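Oxidoreductase, NAD-binding/iron-sulfur cluster-binding protein (Nitratireductor pacificus pht-3B, PDB 6ZXU) is a catabolic reductive dehalogenase that carries cobalamin and two [4Fe-4S] clusters and probably removes halogen from organohalide substrates by reduction. Local coordinates at residues V355-R361 and A480-V484; Y432-E436 and W597-D601; Y472-H477 and V518-P524. All coordinates share one frame; numbering follows the deposited sequence.

Interaction 1 (V355-R361 and A480-V484); sequences VPLQGTR and AHSEV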
loop_
_atom_site.group_PDB
_atom_site.type_symbol
_atom_site.label_atom_id
_atom_site.label_comp_id
_atom_site.label_asym_id
_atom_site.label_seq_id
_atom_site.Cartn_x
_atom_site.Cartn_y
_atom_site.Cartn_z
ATOM N N VAL A 355 -2.608 6.271 -15.211
ATOM C CA VAL A 355 -1.335 6.442 -15.892
ATOM C C VAL A 355 -1.291 7.756 -16.758
ATOM O O VAL A 355 -0.317 8.518 -16.646
ATOM C CB VAL A 355 -0.965 5.241 -16.710
ATOM C CG1 VAL A 355 0.308 5.513 -17.472
ATOM C CG2 VAL A 355 -0.784 4.029 -15.808
ATOM N N PRO A 356 -2.351 8.091 -17.495
ATOM C CA PRO A 356 -2.257 9.324 -18.303
ATOM C C PRO A 356 -2.195 10.583 -17.476
ATOM O O PRO A 356 -1.850 11.639 -18.036
ATOM C CB PRO A 356 -3.575 9.298 -19.120
ATOM C CG PRO A 356 -3.905 7.843 -19.212
ATOM C CD PRO A 356 -3.536 7.307 -17.875
ATOM N N LEU A 357 -2.476 10.479 -16.166
ATOM C CA LEU A 357 -2.489 11.646 -15.308
ATOM C C LEU A 357 -1.214 11.836 -14.535
ATOM O O LEU A 357 -1.161 12.691 -13.698
ATOM C CB LEU A 357 -3.683 11.607 -14.345
ATOM C CG LEU A 357 -5.083 11.396 -14.950
ATOM C CD1 LEU A 357 -6.144 11.683 -13.905
ATOM C CD2 LEU A 357 -5.322 12.284 -16.128
ATOM N N GLN A 358 -0.187 11.027 -14.822
ATOM C CA GLN A 358 1.054 10.998 -13.953
ATOM C C GLN A 358 1.861 12.279 -13.972
ATOM O O GLN A 358 2.497 12.609 -13.004
ATOM C CB GLN A 358 1.913 9.795 -14.298
ATOM C CG GLN A 358 1.258 8.545 -13.748
ATOM C CD GLN A 358 2.121 7.310 -13.862
ATOM O OE1 GLN A 358 3.318 7.396 -14.031
ATOM N NE2 GLN A 358 1.512 6.165 -13.789
ATOM N N GLY A 359 1.804 13.058 -15.053
ATOM C CA GLY A 359 2.378 14.376 -15.074
ATOM C C GLY A 359 3.434 14.655 -16.147
ATOM O O GLY A 359 3.580 13.889 -17.076
ATOM N N THR A 360 4.223 15.703 -15.925
ATOM C CA THR A 360 5.032 16.361 -16.918
ATOM C C THR A 360 6.519 16.131 -16.683
ATOM O O THR A 360 6.963 15.991 -15.558
ATOM C CB THR A 360 4.878 17.914 -16.839
ATOM O OG1 THR A 360 5.191 18.406 -15.492
ATOM C CG2 THR A 360 3.507 18.323 -17.229
ATOM N N ARG A 361 7.269 16.014 -17.754
ATOM C CA ARG A 361 8.718 15.926 -17.690
ATOM C C ARG A 361 9.414 17.259 -18.014
ATOM O O ARG A 361 10.553 17.435 -17.654
ATOM C CB ARG A 361 9.218 14.866 -18.636
ATOM C CG ARG A 361 8.702 13.468 -18.417
ATOM C CD ARG A 361 9.205 12.540 -19.455
ATOM N NE ARG A 361 8.636 11.173 -19.406
ATOM C CZ ARG A 361 7.416 10.841 -19.836
ATOM N NH1 ARG A 361 6.605 11.776 -20.290
ATOM N NH2 ARG A 361 6.995 9.587 -19.784
ATOM N N ALA A 480 2.505 0.827 -12.788
ATOM C CA ALA A 480 2.102 0.772 -14.194
ATOM C C ALA A 480 3.047 1.541 -15.098
ATOM O O ALA A 480 3.198 1.196 -16.268
ATOM C CB ALA A 480 0.696 1.253 -14.365
ATOM N N HIS A 481 3.734 2.524 -14.545
ATOM C CA HIS A 481 4.681 3.292 -15.321
ATOM C C HIS A 481 5.578 4.104 -14.448
ATOM O O HIS A 481 5.164 5.111 -13.869
ATOM C CB HIS A 481 3.918 4.211 -16.284
ATOM C CG HIS A 481 4.800 4.851 -17.309
ATOM N ND1 HIS A 481 5.676 5.879 -17.013
ATOM C CD2 HIS A 481 4.956 4.584 -18.612
ATOM C CE1 HIS A 481 6.324 6.218 -18.105
ATOM N NE2 HIS A 481 5.905 5.441 -19.087
ATOM N N SER A 482 6.814 3.649 -14.303
ATOM C CA SER A 482 7.856 4.418 -13.603
ATOM C C SER A 482 8.999 4.676 -14.539
ATOM O O SER A 482 9.415 3.773 -15.299
ATOM C CB SER A 482 8.438 3.657 -12.394
ATOM O OG SER A 482 7.530 3.553 -11.327
ATOM N N GLU A 483 9.619 5.826 -14.381
ATOM C CA GLU A 483 10.907 6.087 -15.007
ATOM C C GLU A 483 12.102 6.093 -14.036
ATOM O O GLU A 483 13.215 6.363 -14.434
ATOM C CB GLU A 483 10.793 7.346 -15.839
ATOM C CG GLU A 483 9.922 7.017 -17.042
ATOM C CD GLU A 483 9.703 8.169 -18.045
ATOM O OE1 GLU A 483 9.954 9.333 -17.737
ATOM O OE2 GLU A 483 9.232 7.863 -19.149
ATOM N N VAL A 484 11.847 5.850 -12.722
ATOM C CA VAL A 484 12.884 5.782 -11.717
ATOM C C VAL A 484 12.790 4.420 -11.022
ATOM O O VAL A 484 11.727 3.839 -10.962
ATOM C CB VAL A 484 12.819 6.888 -10.669
ATOM C CG1 VAL A 484 12.878 8.235 -11.339
ATOM C CG2 VAL A 484 11.600 6.802 -9.780
#
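Arg-361 grips the carboxylate of Glu-483 side-on in a two-point salt bridge. Its NE donates to Glu-483 OE1 at 2.8 Å and its NH2 to Glu-483 OE2 at 2.9 Å, both with N-H...O angles of 158°. The two flat groups are not coplanar: their planes lie 48° apart, and while OE1 is met on its syn side, OE2 is approached from above the carboxylate plane. The arginine chain runs straight from CG to NE, long enough to span backbones whose CA atoms at Arg-361 and Glu-483 stand 10.4 Å apart. Tyr-419 OH also hydrogen-bonds OE1, so that this oxygen of the buried carboxylate has two partners and its negative charge is probably stabilised. Beside this bridge, Arg-361 NH2 comes to 3.8 Å from His-481 CE1, the imidazole lying near the guanidinium's edge. Gln-358 reaches in with an extended chain, and its amide plane stands 72° from the His-481 ring. At the far end the contact turns apolar. Val-355 splits its methyls between two neighbours: CG2 presses on Ala-480 CB at 3.5 Å, a tight carbon pair, and CG1, anti to the backbone N, meets His-481 CB at 4.0 Å. The loop following helix 342-354 is thus joined to the loop between strand 474-477 and helix 486-492. That second loop belongs to the cobalamin pocket, which Ser-482 and Val-484 help to form; the side chain of Glu-483 in the salt bridge is about 9 Å from the cofactor.

Interaction 2 (Y432-E436 and W597-D601); sequences YETME and WNRED. With NA (sodium ion), chain G.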
loop_
_atom_site.group_PDB
_atom_site.type_symbol
_atom_site.label_atom_id
_atom_site.label_comp_id
_atom_site.label_asym_id
_atom_site.label_seq_id
_atom_site.Cartn_x
_atom_site.Cartn_y
_atom_site.Cartn_z
ATOM N N TYR A 432 -0.800 -5.552 7.898
ATOM C CA TYR A 432 -0.401 -6.604 8.787
ATOM C C TYR A 432 -1.463 -7.708 8.954
ATOM O O TYR A 432 -1.150 -8.902 8.870
ATOM C CB TYR A 432 0.029 -6.063 10.161
ATOM C CG TYR A 432 0.408 -7.188 11.137
ATOM C CD1 TYR A 432 1.589 -7.863 11.030
ATOM C CD2 TYR A 432 -0.477 -7.615 12.108
ATOM C CE1 TYR A 432 1.927 -8.842 11.888
ATOM C CE2 TYR A 432 -0.165 -8.651 12.930
ATOM C CZ TYR A 432 1.059 -9.237 12.848
ATOM O OH TYR A 432 1.342 -10.274 13.710
ATOM N N GLU A 433 -2.718 -7.304 9.124
ATOM C CA GLU A 433 -3.735 -8.268 9.612
ATOM C C GLU A 433 -4.160 -9.210 8.475
ATOM O O GLU A 433 -4.280 -10.406 8.724
ATOM C CB GLU A 433 -4.948 -7.566 10.171
ATOM C CG GLU A 433 -4.700 -7.074 11.614
ATOM C CD GLU A 433 -3.841 -5.769 11.748
ATOM O OE1 GLU A 433 -3.453 -5.380 12.932
ATOM O OE2 GLU A 433 -3.529 -5.149 10.658
ATOM N N THR A 434 -4.221 -8.717 7.258
ATOM C CA THR A 434 -4.488 -9.581 6.141
ATOM C C THR A 434 -3.326 -10.568 5.914
ATOM O O THR A 434 -3.517 -11.765 5.729
ATOM C CB THR A 434 -4.779 -8.802 4.872
ATOM O OG1 THR A 434 -6.018 -8.132 5.018
ATOM C CG2 THR A 434 -4.879 -9.698 3.660
ATOM N N MET A 435 -2.090 -10.084 5.987
ATOM C CA MET A 435 -0.969 -10.942 5.774
ATOM C C MET A 435 -0.867 -12.029 6.832
ATOM O O MET A 435 -0.312 -13.111 6.550
ATOM C CB MET A 435 0.353 -10.097 5.702
ATOM C CG MET A 435 1.395 -10.645 4.781
ATOM S SD MET A 435 2.811 -9.423 4.574
ATOM C CE MET A 435 2.029 -8.104 3.616
ATOM N N GLU A 436 -1.362 -11.776 8.033
ATOM C CA GLU A 436 -1.353 -12.778 9.085
ATOM C C GLU A 436 -2.173 -14.020 8.723
ATOM O O GLU A 436 -1.826 -15.088 9.118
ATOM C CB GLU A 436 -1.890 -12.180 10.415
ATOM C CG GLU A 436 -0.807 -11.555 11.289
ATOM C CD GLU A 436 0.464 -12.479 11.518
ATOM O OE1 GLU A 436 1.559 -12.269 10.864
ATOM O OE2 GLU A 436 0.367 -13.456 12.339
ATOM N N TRP A 597 10.612 -8.461 11.707
ATOM C CA TRP A 597 10.206 -7.047 11.776
ATOM C C TRP A 597 8.777 -6.782 11.315
ATOM O O TRP A 597 8.271 -5.669 11.494
ATOM C CB TRP A 597 11.145 -6.173 10.973
ATOM C CG TRP A 597 12.566 -6.131 11.521
ATOM C CD1 TRP A 597 13.530 -7.001 11.250
ATOM C CD2 TRP A 597 13.138 -5.119 12.366
ATOM N NE1 TRP A 597 14.698 -6.617 11.848
ATOM C CE2 TRP A 597 14.489 -5.481 12.577
ATOM C CE3 TRP A 597 12.667 -3.922 12.940
ATOM C CZ2 TRP A 597 15.354 -4.707 13.289
ATOM C CZ3 TRP A 597 13.532 -3.167 13.686
ATOM C CH2 TRP A 597 14.857 -3.582 13.890
ATOM N N ASN A 598 8.147 -7.770 10.713
ATOM C CA ASN A 598 6.754 -7.704 10.410
ATOM C C ASN A 598 5.982 -8.063 11.662
ATOM O O ASN A 598 5.848 -9.244 11.989
ATOM C CB ASN A 598 6.430 -8.612 9.181
ATOM C CG ASN A 598 4.889 -8.685 8.895
ATOM O OD1 ASN A 598 4.163 -7.707 9.009
ATOM N ND2 ASN A 598 4.398 -9.897 8.702
ATOM N N ARG A 599 5.487 -7.074 12.380
ATOM C CA ARG A 599 4.841 -7.278 13.670
ATOM C C ARG A 599 3.603 -6.468 13.824
ATOM O O ARG A 599 3.424 -5.467 13.148
ATOM C CB ARG A 599 5.708 -6.744 14.803
ATOM C CG ARG A 599 7.032 -7.350 14.871
ATOM C CD ARG A 599 7.659 -7.033 16.200
ATOM N NE ARG A 599 8.773 -7.945 16.391
ATOM C CZ ARG A 599 10.010 -7.612 16.082
ATOM N NH1 ARG A 599 10.258 -6.422 15.594
ATOM N NH2 ARG A 599 10.995 -8.501 16.280
ATOM N N GLU A 600 2.769 -6.882 14.807
ATOM C CA GLU A 600 1.581 -6.147 15.141
ATOM C C GLU A 600 1.930 -4.771 15.755
ATOM O O GLU A 600 2.936 -4.616 16.445
ATOM C CB GLU A 600 0.657 -6.980 16.096
ATOM C CG GLU A 600 -0.802 -6.482 16.026
ATOM C CD GLU A 600 -1.768 -7.170 17.017
ATOM O OE1 GLU A 600 -1.447 -8.252 17.529
ATOM O OE2 GLU A 600 -2.852 -6.603 17.286
ATOM N N ASP A 601 1.046 -3.798 15.559
ATOM C CA ASP A 601 1.213 -2.402 16.116
ATOM C C ASP A 601 0.682 -2.287 17.585
ATOM O O ASP A 601 -0.307 -1.597 17.857
ATOM C CB ASP A 601 0.528 -1.411 15.142
ATOM C CG ASP A 601 0.747 0.082 15.489
ATOM O OD1 ASP A 601 1.863 0.462 16.010
ATOM O OD2 ASP A 601 -0.239 0.854 15.250
HETATM NA NA NA G . 6.709 -11.631 12.063
HETATM O O HOH W 1 3.399 -9.070 16.248
HETATM O O HOH W 2 1.816 -10.646 8.842
HETATM O O HOH W 3 -0.590 -10.846 15.675
HETATM O O HOH W 4 -1.006 -3.987 13.673
HETATM O O HOH W 5 4.874 -12.786 10.872
HETATM O O HOH W 6 8.010 -13.481 11.828
HETATM O O HOH W 7 7.469 -11.121 14.192
#
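The ring of Tyr-432 lies against the backbone of 599-600, one face under the peptide link: Arg-599 C and Glu-600 N each sit 3.5 Å above its plane, displaced toward the rim. With CG anti to the backbone N (chi1 178°), the phenol is carried off the helix toward the loop. Asn-598 comes at the ring's edge instead, its OD1 3.3 Å from Tyr-432 CD1 and its amide plane turned 62° from the ring; Arg-513 donates to this OD1. Glu-600 runs across the tyrosine, laying its CB 3.7 Å from Tyr-432 CE2, and its carboxylate is nearly parallel to the ring plane (12°). Glu-433 OE1 and Glu-600 OE2 stand 4.6 Å apart; Arg-29 forms a salt bridge with Glu-600, which probably eases the repulsion, Ser-32 OG hydrogen-bonds Glu-600 OE1, and Asn-33 hydrogen-bonds both glutamates. Water links the polar groups: one molecule accepts from Asn-598 ND2 at 2.7 Å and donates to Glu-436 OE1 at 2.6 Å. Asn-598 O binds the sodium ion at 2.5 Å, alongside three waters and Cys-595 O. Helix 432-437 follows strand 422-429 and touches helix 445-469 through Thr-434 and Met-435. The loop it meets links helices 590-594 and 603-614, and its Trp-597 touches an iron-sulfur cluster.

Interaction 3 (Y472-H477 and V518-P524); sequences YSARSH and VFTTDLP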
loop_
_atom_site.group_PDB
_atom_site.type_symbol
_atom_site.label_atom_id
_atom_site.label_comp_id
_atom_site.label_asym_id
_atom_site.label_seq_id
_atom_site.Cartn_x
_atom_site.Cartn_y
_atom_site.Cartn_z
ATOM N N TYR A 472 5.677 23.965 -10.767
ATOM C CA TYR A 472 6.881 23.134 -10.645
ATOM C C TYR A 472 6.625 21.809 -11.268
ATOM O O TYR A 472 5.644 21.130 -10.913
ATOM C CB TYR A 472 7.265 23.005 -9.166
ATOM C CG TYR A 472 7.722 24.284 -8.587
ATOM C CD1 TYR A 472 9.056 24.685 -8.705
ATOM C CD2 TYR A 472 6.847 25.129 -7.934
ATOM C CE1 TYR A 472 9.495 25.901 -8.205
ATOM C CE2 TYR A 472 7.265 26.341 -7.442
ATOM C CZ TYR A 472 8.604 26.703 -7.542
ATOM O OH TYR A 472 9.004 27.892 -7.004
ATOM N N SER A 473 7.409 21.434 -12.253
ATOM C CA SER A 473 7.170 20.229 -13.002
ATOM C C SER A 473 7.209 19.009 -11.984
ATOM O O SER A 473 7.966 19.019 -11.045
ATOM C CB SER A 473 8.238 20.026 -14.050
ATOM O OG SER A 473 7.944 18.997 -14.931
ATOM N N ALA A 474 6.360 18.040 -12.215
ATOM C CA ALA A 474 6.252 16.880 -11.306
ATOM C C ALA A 474 5.586 15.759 -12.053
ATOM O O ALA A 474 4.649 15.979 -12.831
ATOM C CB ALA A 474 5.491 17.251 -10.076
ATOM N N ARG A 475 6.111 14.550 -11.865
ATOM C CA ARG A 475 5.585 13.351 -12.473
ATOM C C ARG A 475 5.597 12.222 -11.459
ATOM O O ARG A 475 6.604 12.022 -10.765
ATOM C CB ARG A 475 6.426 12.974 -13.661
ATOM C CG ARG A 475 5.870 11.772 -14.342
ATOM C CD ARG A 475 6.367 11.533 -15.696
ATOM N NE ARG A 475 5.855 10.249 -16.191
ATOM C CZ ARG A 475 4.765 10.044 -16.949
ATOM N NH1 ARG A 475 3.990 11.054 -17.337
ATOM N NH2 ARG A 475 4.465 8.835 -17.341
ATOM N N SER A 476 4.487 11.483 -11.328
ATOM C CA SER A 476 4.510 10.298 -10.433
ATOM C C SER A 476 5.003 9.066 -11.188
ATOM O O SER A 476 5.029 9.008 -12.403
ATOM C CB SER A 476 3.134 10.040 -9.807
ATOM O OG SER A 476 2.249 9.601 -10.748
ATOM N N HIS A 477 5.476 8.106 -10.418
ATOM C CA HIS A 477 6.097 6.902 -10.906
ATOM C C HIS A 477 5.494 5.687 -10.225
ATOM O O HIS A 477 5.817 5.369 -9.085
ATOM C CB HIS A 477 7.599 7.027 -10.619
ATOM C CG HIS A 477 8.229 8.218 -11.264
ATOM N ND1 HIS A 477 8.654 8.243 -12.558
ATOM C CD2 HIS A 477 8.526 9.423 -10.754
ATOM C CE1 HIS A 477 9.198 9.409 -12.820
ATOM N NE2 HIS A 477 9.143 10.132 -11.738
ATOM N N VAL A 518 6.795 6.878 -5.770
ATOM C CA VAL A 518 7.685 8.018 -5.939
ATOM C C VAL A 518 7.063 9.008 -6.912
ATOM O O VAL A 518 6.440 8.632 -7.898
ATOM C CB VAL A 518 9.061 7.601 -6.467
ATOM C CG1 VAL A 518 9.944 8.796 -6.627
ATOM C CG2 VAL A 518 9.721 6.621 -5.562
ATOM N N PHE A 519 7.093 10.300 -6.562
ATOM C CA PHE A 519 6.959 11.305 -7.590
ATOM C C PHE A 519 8.143 12.208 -7.557
ATOM O O PHE A 519 8.634 12.562 -6.491
ATOM C CB PHE A 519 5.646 12.118 -7.583
ATOM C CG PHE A 519 5.545 13.122 -6.522
ATOM C CD1 PHE A 519 4.962 12.792 -5.285
ATOM C CD2 PHE A 519 5.878 14.454 -6.773
ATOM C CE1 PHE A 519 4.819 13.740 -4.303
ATOM C CE2 PHE A 519 5.754 15.399 -5.760
ATOM C CZ PHE A 519 5.238 15.041 -4.541
ATOM N N THR A 520 8.622 12.526 -8.757
ATOM C CA THR A 520 9.738 13.462 -8.908
ATOM C C THR A 520 9.199 14.867 -9.142
ATOM O O THR A 520 8.093 15.032 -9.646
ATOM C CB THR A 520 10.672 13.025 -10.003
ATOM O OG1 THR A 520 9.961 12.796 -11.223
ATOM C CG2 THR A 520 11.380 11.690 -9.572
ATOM N N THR A 521 9.982 15.856 -8.762
ATOM C CA THR A 521 9.591 17.230 -8.899
ATOM C C THR A 521 10.783 18.157 -8.905
ATOM O O THR A 521 11.840 17.832 -8.419
ATOM C CB THR A 521 8.584 17.627 -7.802
ATOM O OG1 THR A 521 8.050 18.949 -8.030
ATOM C CG2 THR A 521 9.115 17.514 -6.398
ATOM N N ASP A 522 10.526 19.410 -9.350
ATOM C CA ASP A 522 11.473 20.533 -9.182
ATOM C C ASP A 522 11.190 21.441 -8.002
ATOM O O ASP A 522 12.007 22.320 -7.701
ATOM C CB ASP A 522 11.538 21.371 -10.492
ATOM C CG ASP A 522 12.192 20.616 -11.623
ATOM O OD1 ASP A 522 13.147 19.765 -11.355
ATOM O OD2 ASP A 522 11.710 20.848 -12.777
ATOM N N LEU A 523 10.101 21.229 -7.255
ATOM C CA LEU A 523 9.870 22.030 -6.066
ATOM C C LEU A 523 11.007 21.962 -5.098
ATOM O O LEU A 523 11.387 20.895 -4.655
ATOM C CB LEU A 523 8.609 21.590 -5.370
ATOM C CG LEU A 523 8.236 22.345 -4.133
ATOM C CD1 LEU A 523 7.755 23.741 -4.527
ATOM C CD2 LEU A 523 7.159 21.612 -3.337
ATOM N N PRO A 524 11.624 23.098 -4.748
ATOM C CA PRO A 524 12.772 23.059 -3.798
ATOM C C PRO A 524 12.384 22.642 -2.399
ATOM O O PRO A 524 11.491 23.260 -1.808
ATOM C CB PRO A 524 13.329 24.532 -3.805
ATOM C CG PRO A 524 12.862 25.052 -5.114
ATOM C CD PRO A 524 11.501 24.418 -5.390
HETATM O O HOH W 8 9.743 22.878 -13.224
#
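Ser-473 O takes two donors from the opposite segment: Asp-522 N at 3.1 Å, nearly in line with the carbonyl bond, and Thr-521 OG1 at 3.0 Å, tilted 32° from the carbonyl plane. The hydroxyl reaches it because OG1 lies anti to the backbone N of Thr-521 (chi1 -172°). The same OG1 accepts from Leu-523 N in an almost straight bond that closes an ST turn where the strand ends. Asp-522 turns its carboxylate to a water shared with Ser-473 N, while Lys-363 forms a salt bridge with OD2. Beyond this turn Leu-523 runs athwart the ring of Tyr-472. Leu-523 CD1 makes a CH-pi contact over the tyrosine face, 4.0 Å from the ring centroid, and Pro-524 CD packs against CE1 of Tyr-472. Strands 474-477 and 518-521 run antiparallel here, joining the outermost strand 474-477 of the four-stranded sheet to its neighbour 514-521. Arg-475 pairs with Thr-520 and His-477 with Val-518 as hydrogen-bonded pairs; Ala-474/Thr-521 and Ser-476/Phe-519 are non-hydrogen-bonded. On the face bearing Arg-475 and His-477, the imidazole meets Thr-520 edge-on: His-477 NE2 and Thr-520 OG1 share a hydrogen bond of 2.8 Å, nearly straight at 170°. His-477 ND1 bonds Glu-483 N and Thr-520 OG1 bonds His-420 ND1, so both ends of the pair have second partners and the ring's rotation is fixed. On the other face Ser-476 CB lies 3.9 Å from Phe-519 CB, and Ala-474 CB is 4.3 Å from Phe-519 CD2. Helix 445-469 lies against this face, meeting Ala-474, Phe-519 and Thr-521.

Interactions 1 and 3 adjoin, their centres about 10 Å apart. The loop 355-361 runs along strand 474-477 on the side away from 518-521: Gln-358 O lies 2.8 Å from Ser-476 N and Thr-360 OG1 2.9 Å from Ser-473 OG, both probable hydrogen bonds. Interaction 2 stands across the chain's centre, about 31 Å from interaction 1 and 32 Å from interaction 3, centre to centre. All three lie near cobalamin: interaction 1 touches it through a weak hydrogen bond at Val-484 O, while the side chains of His-477 and Met-435 are each about 7 Å away. Interaction 2 also reaches an iron-sulfur cluster, about 8 Å from the side chain of Asn-598.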